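Long-range contact in protein BONZAI 1 (Arabidopsis thaliana, PDB 6KXT), which binds phospholipids in a calcium-dependent manner, probably through its C2 domains, and negatively regulates cell death and defence responses in plants: residues 108-119 with 131-142. Numbering follows the deposited sequence.
Sequences EKLHLAGQGINF and LKSQLFVDKFTE
Ile117 and Leu135 pair through two backbone hydrogen bonds where antiparallel strands 117-121 and 133-143 meet in the C2 beta-sandwich, here the second C2 domain of this copine; helix 104-113, just before the first strand, packs against the later part of the second, Val137 to Phe140. At the helix, the CB of Glu108 sits over the centre of the Phe140 ring, 3.6 Å from its centroid, a CH-pi contact. With CG anti to the backbone N (chi1 -177°), the Glu108 chain extends across that ring, and its carboxylate, like that of Glu142, forms a salt bridge with Lys77, which probably eases the closeness of the two acids. One turn on, the His111 ring lies with a face toward the backbone N of Phe140. Its ND1 donates to Val137 O at 2.9 Å, with the acceptor in the ring plane but the donor well above the carbonyl plane. The acceptor lies just before the corner at Asp138, which with Lys139 forms a classic beta bulge facing Val17. A Schellman motif at Gly114 ends the helix, and a water accepts from Val137 N and donates to Gln115 O, linking the two segments between the helix and the paired strands. The CA of Gly116 lies over one face of the Phe136 ring, 3.7 Å from its centroid, a second CH-pi contact, while Arg19 makes a cation-pi contact with the same ring. Phe119 is buried between the sheets, against Val100 and Cys85: its CD2 edge meets Ser133 OG at 3.4 Å, and its CZ reaches Leu135 CB. On the face opposite Ile117 and Leu135, Asn118 and Gln134 run side by side with their amide planes 69° apart. Gln134 NE2 donates to Asn118 OD1 from above the carbonyl plane, whereas Asn118 ND2 donates nearly straight, in the carbonyl plane, to Leu131 O (2.9 Å), and also to a water that in turn donates to Lys132 O.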
ATOM      1  N   GLU A 108      -3.984  -7.138  -7.598  1.00 14.88           N
ATOM      2  CA  GLU A 108      -5.189  -7.704  -8.235  1.00 15.26           C
ATOM      3  C   GLU A 108      -5.292  -9.186  -7.872  1.00 13.77           C
ATOM      4  O   GLU A 108      -6.411  -9.630  -7.590  1.00 14.35           O
ATOM      5  CB  GLU A 108      -5.086  -7.479  -9.728  1.00 16.77           C
ATOM      6  CG  GLU A 108      -6.303  -7.945 -10.492  1.00 18.60           C
ATOM      7  CD  GLU A 108      -6.253  -7.613 -11.989  1.00 20.78           C
ATOM      8  OE1 GLU A 108      -5.184  -7.564 -12.534  1.00 26.47           O
ATOM      9  OE2 GLU A 108      -7.330  -7.420 -12.540  1.00 28.10           O
ATOM     10  N   LYS A 109      -4.192  -9.915  -7.857  1.00 13.93           N
ATOM     11  CA  LYS A 109      -4.228 -11.360  -7.520  0.60 14.04           C
ATOM     12  C   LYS A 109      -4.674 -11.529  -6.059  1.00 14.93           C
ATOM     13  O   LYS A 109      -5.496 -12.432  -5.783  1.00 14.34           O
ATOM     14  CB  LYS A 109      -2.886 -11.989  -7.851  0.60 14.16           C
ATOM     15  CG  LYS A 109      -2.585 -12.099  -9.340  0.60 15.25           C
ATOM     16  CD  LYS A 109      -1.153 -12.498  -9.519  0.60 15.92           C
ATOM     17  CE  LYS A 109      -0.767 -12.682 -10.965  0.60 22.75           C
ATOM     18  NZ  LYS A 109      -0.674 -11.407 -11.707  0.60 24.70           N
ATOM     19  N   LEU A 110      -4.203 -10.699  -5.139  1.00 16.04           N
ATOM     20  CA  LEU A 110      -4.658 -10.811  -3.734  1.00 14.48           C
ATOM     21  C   LEU A 110      -6.164 -10.576  -3.698  1.00 14.71           C
ATOM     22  O   LEU A 110      -6.902 -11.324  -2.996  1.00 14.70           O
ATOM     23  CB  LEU A 110      -3.991  -9.749  -2.847  1.00 15.03           C
ATOM     24  CG  LEU A 110      -2.509  -9.929  -2.605  1.00 17.27           C
ATOM     25  CD1 LEU A 110      -1.936  -8.676  -1.979  1.00 18.72           C
ATOM     26  CD2 LEU A 110      -2.230 -11.141  -1.741  1.00 17.13           C
ATOM     27  N   HIS A 111      -6.653  -9.583  -4.404  1.00 13.02           N
ATOM     28  CA  HIS A 111      -8.095  -9.309  -4.457  1.00 14.86           C
ATOM     29  C   HIS A 111      -8.846 -10.534  -5.012  1.00 14.88           C
ATOM     30  O   HIS A 111      -9.864 -10.952  -4.444  1.00 16.17           O
ATOM     31  CB  HIS A 111      -8.304  -8.081  -5.293  1.00 14.95           C
ATOM     32  CG  HIS A 111      -9.741  -7.822  -5.505  1.00 17.00           C
ATOM     33  ND1 HIS A 111     -10.646  -7.498  -4.517  1.00 19.61           N
ATOM     34  CD2 HIS A 111     -10.454  -7.950  -6.649  1.00 17.92           C
ATOM     35  CE1 HIS A 111     -11.861  -7.415  -5.080  1.00 17.61           C
ATOM     36  NE2 HIS A 111     -11.750  -7.683  -6.367  1.00 19.80           N
ATOM     37  N   LEU A 112      -8.429 -11.048  -6.160  1.00 13.75           N
ATOM     38  CA  LEU A 112      -9.120 -12.188  -6.804  1.00 13.92           C
ATOM     39  C   LEU A 112      -9.155 -13.407  -5.912  1.00 16.09           C
ATOM     40  O   LEU A 112     -10.207 -14.111  -5.897  1.00 17.40           O
ATOM     41  CB  LEU A 112      -8.454 -12.540  -8.150  1.00 16.58           C
ATOM     42  CG  LEU A 112      -8.617 -11.469  -9.233  1.00 18.38           C
ATOM     43  CD1 LEU A 112      -7.740 -11.791 -10.443  1.00 24.20           C
ATOM     44  CD2 LEU A 112     -10.066 -11.303  -9.649  1.00 25.40           C
ATOM     45  N   ALA A 113      -8.093 -13.672  -5.153  1.00 14.14           N
ATOM     46  CA  ALA A 113      -7.955 -14.879  -4.320  1.00 17.59           C
ATOM     47  C   ALA A 113      -8.573 -14.659  -2.937  1.00 19.11           C
ATOM     48  O   ALA A 113      -8.719 -15.616  -2.207  1.00 20.84           O
ATOM     49  CB  ALA A 113      -6.511 -15.256  -4.185  1.00 16.58           C
ATOM     50  N   GLY A 114      -8.900 -13.437  -2.581  1.00 15.93           N
ATOM     51  CA  GLY A 114      -9.380 -13.111  -1.227  1.00 17.59           C
ATOM     52  C   GLY A 114      -8.342 -13.391  -0.161  1.00 21.65           C
ATOM     53  O   GLY A 114      -8.669 -14.020   0.905  1.00 26.29           O
ATOM     54  N   GLN A 115      -7.110 -13.085  -0.442  1.00 15.41           N
ATOM     55  CA  GLN A 115      -5.965 -13.410   0.425  0.70 14.34           C
ATOM     56  C   GLN A 115      -5.289 -12.100   0.837  1.00 14.10           C
ATOM     57  O   GLN A 115      -5.197 -11.186  -0.005  1.00 15.87           O
ATOM     58  CB  GLN A 115      -4.981 -14.344  -0.308  0.70 15.81           C
ATOM     59  CG  GLN A 115      -5.506 -15.791  -0.470  0.70 19.55           C
ATOM     60  CD  GLN A 115      -5.361 -16.620   0.785  0.70 24.01           C
ATOM     61  OE1 GLN A 115      -4.272 -17.084   1.069  0.70 25.72           O
ATOM     62  NE2 GLN A 115      -6.431 -16.867   1.532  0.70 21.63           N
ATOM     63  N   GLY A 116      -4.761 -12.067   2.035  1.00 11.99           N
ATOM     64  CA  GLY A 116      -3.966 -10.916   2.458  1.00 12.19           C
ATOM     65  C   GLY A 116      -2.471 -11.134   2.255  1.00 13.54           C
ATOM     66  O   GLY A 116      -2.028 -12.217   1.879  1.00 14.43           O
ATOM     67  N   ILE A 117      -1.734 -10.098   2.532  1.00 12.70           N
ATOM     68  CA  ILE A 117      -0.246 -10.116   2.545  1.00 13.80           C
ATOM     69  C   ILE A 117       0.194  -9.640   3.931  1.00 13.46           C
ATOM     70  O   ILE A 117      -0.188  -8.511   4.313  1.00 12.99           O
ATOM     71  CB  ILE A 117       0.368  -9.325   1.369  1.00 14.14           C
ATOM     72  CG1 ILE A 117       1.891  -9.314   1.480  1.00 18.91           C
ATOM     73  CG2 ILE A 117      -0.106  -7.890   1.270  1.00 15.51           C
ATOM     74  CD1 ILE A 117       2.485 -10.613   1.218  1.00 19.43           C
ATOM     75  N   ASN A 118       1.025 -10.432   4.599  1.00 13.33           N
ATOM     76  CA  ASN A 118       1.526 -10.000   5.916  1.00 13.13           C
ATOM     77  C   ASN A 118       2.487  -8.811   5.763  1.00 13.08           C
ATOM     78  O   ASN A 118       3.339  -8.823   4.864  1.00 15.13           O
ATOM     79  CB  ASN A 118       2.190 -11.127   6.669  1.00 14.81           C
ATOM     80  CG  ASN A 118       1.171 -12.118   7.185  1.00 14.98           C
ATOM     81  OD1 ASN A 118       0.534 -12.837   6.421  1.00 15.73           O
ATOM     82  ND2 ASN A 118       1.033 -12.209   8.502  1.00 15.03           N
ATOM     83  N   PHE A 119       2.359  -7.824   6.612  1.00 13.69           N
ATOM     84  CA  PHE A 119       3.353  -6.753   6.708  1.00 13.01           C
ATOM     85  C   PHE A 119       4.684  -7.311   7.193  1.00 14.91           C
ATOM     86  O   PHE A 119       4.700  -8.288   7.960  1.00 15.93           O
ATOM     87  CB  PHE A 119       2.836  -5.690   7.658  1.00 13.71           C
ATOM     88  CG  PHE A 119       1.794  -4.752   7.103  1.00 12.61           C
ATOM     89  CD1 PHE A 119       2.088  -3.906   6.051  1.00 15.00           C
ATOM     90  CD2 PHE A 119       0.511  -4.688   7.607  1.00 13.89           C
ATOM     91  CE1 PHE A 119       1.153  -3.007   5.526  1.00 13.61           C
ATOM     92  CE2 PHE A 119      -0.423  -3.795   7.096  1.00 15.92           C
ATOM     93  CZ  PHE A 119      -0.106  -2.943   6.044  1.00 13.72           C
ATOM     94  N   LEU A 131       5.244  -9.627  10.414  1.00 15.94           N
ATOM     95  CA  LEU A 131       4.265  -9.299  11.447  1.00 14.55           C
ATOM     96  C   LEU A 131       3.014 -10.148  11.279  1.00 16.44           C
ATOM     97  O   LEU A 131       2.778 -10.678  10.185  1.00 16.40           O
ATOM     98  CB  LEU A 131       3.905  -7.824  11.319  1.00 14.96           C
ATOM     99  CG  LEU A 131       5.073  -6.849  11.402  1.00 17.33           C
ATOM    100  CD1 LEU A 131       4.667  -5.421  11.160  1.00 17.52           C
ATOM    101  CD2 LEU A 131       5.767  -6.984  12.767  1.00 21.73           C
ATOM    102  N   LYS A 132       2.173 -10.152  12.284  1.00 14.86           N
ATOM    103  CA  LYS A 132       0.861 -10.819  12.251  1.00 17.28           C
ATOM    104  C   LYS A 132      -0.132  -9.978  11.448  1.00 15.34           C
ATOM    105  O   LYS A 132      -1.145 -10.587  10.984  1.00 17.09           O
ATOM    106  CB  LYS A 132       0.374 -11.052  13.672  1.00 20.21           C
ATOM    107  CG  LYS A 132       1.186 -12.104  14.390  1.00 27.09           C
ATOM    108  CD  LYS A 132       0.595 -12.426  15.760  1.00 37.25           C
ATOM    109  CE  LYS A 132       1.452 -13.406  16.535  1.00 55.48           C
ATOM    110  NZ  LYS A 132       0.816 -13.816  17.811  1.00 62.84           N
ATOM    111  N   SER A 133       0.031  -8.663  11.429  1.00 15.61           N
ATOM    112  CA  SER A 133      -0.877  -7.768  10.699  1.00 15.17           C
ATOM    113  C   SER A 133      -0.802  -8.060   9.200  1.00 13.13           C
ATOM    114  O   SER A 133       0.271  -8.462   8.682  1.00 13.49           O
ATOM    115  CB  SER A 133      -0.633  -6.349  11.001  1.00 14.21           C
ATOM    116  OG  SER A 133       0.727  -5.989  10.770  1.00 14.64           O
ATOM    117  N   GLN A 134      -1.915  -7.847   8.516  1.00 13.15           N
ATOM    118  CA  GLN A 134      -2.102  -8.124   7.070  1.00 13.78           C
ATOM    119  C   GLN A 134      -2.787  -6.979   6.360  1.00 13.06           C
ATOM    120  O   GLN A 134      -3.599  -6.262   6.941  1.00 13.77           O
ATOM    121  CB  GLN A 134      -2.885  -9.406   6.837  1.00 14.17           C
ATOM    122  CG  GLN A 134      -2.126 -10.629   7.353  1.00 14.52           C
ATOM    123  CD  GLN A 134      -2.926 -11.899   7.351  1.00 14.54           C
ATOM    124  OE1 GLN A 134      -4.109 -11.878   7.713  1.00 18.95           O
ATOM    125  NE2 GLN A 134      -2.301 -12.995   6.966  1.00 15.17           N
ATOM    126  N   LEU A 135      -2.415  -6.808   5.100  1.00 12.82           N
ATOM    127  CA  LEU A 135      -3.007  -5.889   4.133  1.00 12.64           C
ATOM    128  C   LEU A 135      -3.859  -6.721   3.177  1.00 11.57           C
ATOM    129  O   LEU A 135      -3.424  -7.778   2.686  1.00 13.74           O
ATOM    130  CB  LEU A 135      -1.920  -5.162   3.323  1.00 13.64           C
ATOM    131  CG  LEU A 135      -2.388  -4.177   2.258  1.00 13.40           C
ATOM    132  CD1 LEU A 135      -2.995  -2.948   2.856  1.00 14.45           C
ATOM    133  CD2 LEU A 135      -1.226  -3.770   1.357  1.00 16.54           C
ATOM    134  N   PHE A 136      -5.049  -6.263   2.911  1.00 12.41           N
ATOM    135  CA  PHE A 136      -6.011  -6.852   1.978  1.00 12.94           C
ATOM    136  C   PHE A 136      -6.407  -5.836   0.928  1.00 13.49           C
ATOM    137  O   PHE A 136      -6.382  -4.593   1.168  1.00 12.83           O
ATOM    138  CB  PHE A 136      -7.246  -7.361   2.711  1.00 12.78           C
ATOM    139  CG  PHE A 136      -7.005  -8.546   3.601  1.00 12.14           C
ATOM    140  CD1 PHE A 136      -6.567  -8.403   4.892  1.00 14.33           C
ATOM    141  CD2 PHE A 136      -7.299  -9.831   3.130  1.00 13.90           C
ATOM    142  CE1 PHE A 136      -6.313  -9.528   5.686  1.00 13.86           C
ATOM    143  CE2 PHE A 136      -7.073 -10.933   3.932  1.00 15.72           C
ATOM    144  CZ  PHE A 136      -6.588 -10.781   5.195  1.00 15.36           C
ATOM    145  N   VAL A 137      -6.830  -6.328  -0.236  1.00 13.02           N
ATOM    146  CA  VAL A 137      -7.251  -5.500  -1.385  1.00 14.27           C
ATOM    147  C   VAL A 137      -8.757  -5.758  -1.541  1.00 15.09           C
ATOM    148  O   VAL A 137      -9.141  -6.817  -2.079  1.00 16.76           O
ATOM    149  CB  VAL A 137      -6.440  -5.823  -2.641  1.00 14.40           C
ATOM    150  CG1 VAL A 137      -6.914  -4.932  -3.790  1.00 15.17           C
ATOM    151  CG2 VAL A 137      -4.966  -5.646  -2.357  1.00 13.77           C
ATOM    152  N   ASP A 138      -9.574  -4.894  -0.952  1.00 13.51           N
ATOM    153  CA  ASP A 138     -11.047  -5.108  -0.895  1.00 16.01           C
ATOM    154  C   ASP A 138     -11.652  -4.833  -2.258  1.00 16.40           C
ATOM    155  O   ASP A 138     -12.688  -5.390  -2.596  1.00 18.00           O
ATOM    156  CB  ASP A 138     -11.724  -4.192   0.125  1.00 17.94           C
ATOM    157  CG  ASP A 138     -11.778  -4.724   1.544  1.00 27.64           C
ATOM    158  OD1 ASP A 138     -11.175  -5.800   1.806  1.00 27.20           O
ATOM    159  OD2 ASP A 138     -12.435  -4.032   2.361  1.00 29.41           O
ATOM    160  N   LYS A 139     -11.089  -3.891  -3.006  1.00 14.73           N
ATOM    161  CA  LYS A 139     -11.596  -3.541  -4.349  0.60 14.85           C
ATOM    162  C   LYS A 139     -10.408  -3.235  -5.251  1.00 15.50           C
ATOM    163  O   LYS A 139      -9.413  -2.623  -4.795  1.00 15.56           O
ATOM    164  CB  LYS A 139     -12.479  -2.300  -4.313  0.60 15.89           C
ATOM    165  CG  LYS A 139     -12.993  -1.835  -5.664  0.60 19.27           C
ATOM    166  CD  LYS A 139     -13.869  -0.628  -5.570  0.60 18.12           C
ATOM    167  CE  LYS A 139     -14.701  -0.409  -6.822  0.60 24.90           C
ATOM    168  NZ  LYS A 139     -15.614   0.732  -6.643  0.60 35.56           N
ATOM    169  N   PHE A 140     -10.507  -3.635  -6.515  1.00 15.51           N
ATOM    170  CA  PHE A 140      -9.459  -3.427  -7.534  1.00 14.35           C
ATOM    171  C   PHE A 140     -10.201  -3.280  -8.872  1.00 17.61           C
ATOM    172  O   PHE A 140     -10.706  -4.317  -9.354  1.00 18.98           O
ATOM    173  CB  PHE A 140      -8.460  -4.568  -7.600  1.00 14.25           C
ATOM    174  CG  PHE A 140      -7.260  -4.300  -8.477  1.00 14.07           C
ATOM    175  CD1 PHE A 140      -7.355  -4.427  -9.859  1.00 15.75           C
ATOM    176  CD2 PHE A 140      -6.023  -3.973  -7.945  1.00 14.98           C
ATOM    177  CE1 PHE A 140      -6.232  -4.193 -10.655  1.00 15.86           C
ATOM    178  CE2 PHE A 140      -4.913  -3.760  -8.756  1.00 15.27           C
ATOM    179  CZ  PHE A 140      -5.047  -3.841 -10.121  1.00 16.24           C
ATOM    180  N   THR A 141     -10.279  -2.075  -9.388  1.00 15.23           N
ATOM    181  CA  THR A 141     -11.067  -1.782 -10.602  1.00 15.68           C
ATOM    182  C   THR A 141     -10.217  -0.958 -11.550  1.00 15.26           C
ATOM    183  O   THR A 141      -9.704   0.082 -11.166  1.00 19.56           O
ATOM    184  CB  THR A 141     -12.385  -1.076 -10.274  1.00 21.31           C
ATOM    185  OG1 THR A 141     -13.124  -1.870  -9.338  1.00 25.60           O
ATOM    186  CG2 THR A 141     -13.210  -0.862 -11.521  1.00 23.67           C
ATOM    187  N   GLU A 142     -10.187  -1.380 -12.803  1.00 17.52           N
ATOM    188  CA  GLU A 142      -9.480  -0.710 -13.918  1.00 17.70           C
ATOM    189  C   GLU A 142     -10.470  -0.018 -14.847  1.00 16.46           C
ATOM    190  O   GLU A 142     -11.530  -0.589 -15.141  1.00 18.05           O
ATOM    191  CB  GLU A 142      -8.699  -1.718 -14.721  1.00 17.85           C
ATOM    192  CG  GLU A 142      -7.521  -2.287 -13.963  1.00 16.53           C
ATOM    193  CD  GLU A 142      -6.755  -3.336 -14.742  1.00 20.01           C
ATOM    194  OE1 GLU A 142      -7.389  -4.068 -15.523  1.00 28.68           O
ATOM    195  OE2 GLU A 142      -5.559  -3.500 -14.527  1.00 18.44           O
TER
HETATM  196  O   HOH W   1      -6.966  -9.131  -0.574  1.00 16.17           O
HETATM  197  O   HOH W   2      -0.898 -13.367  10.350  1.00 22.63           O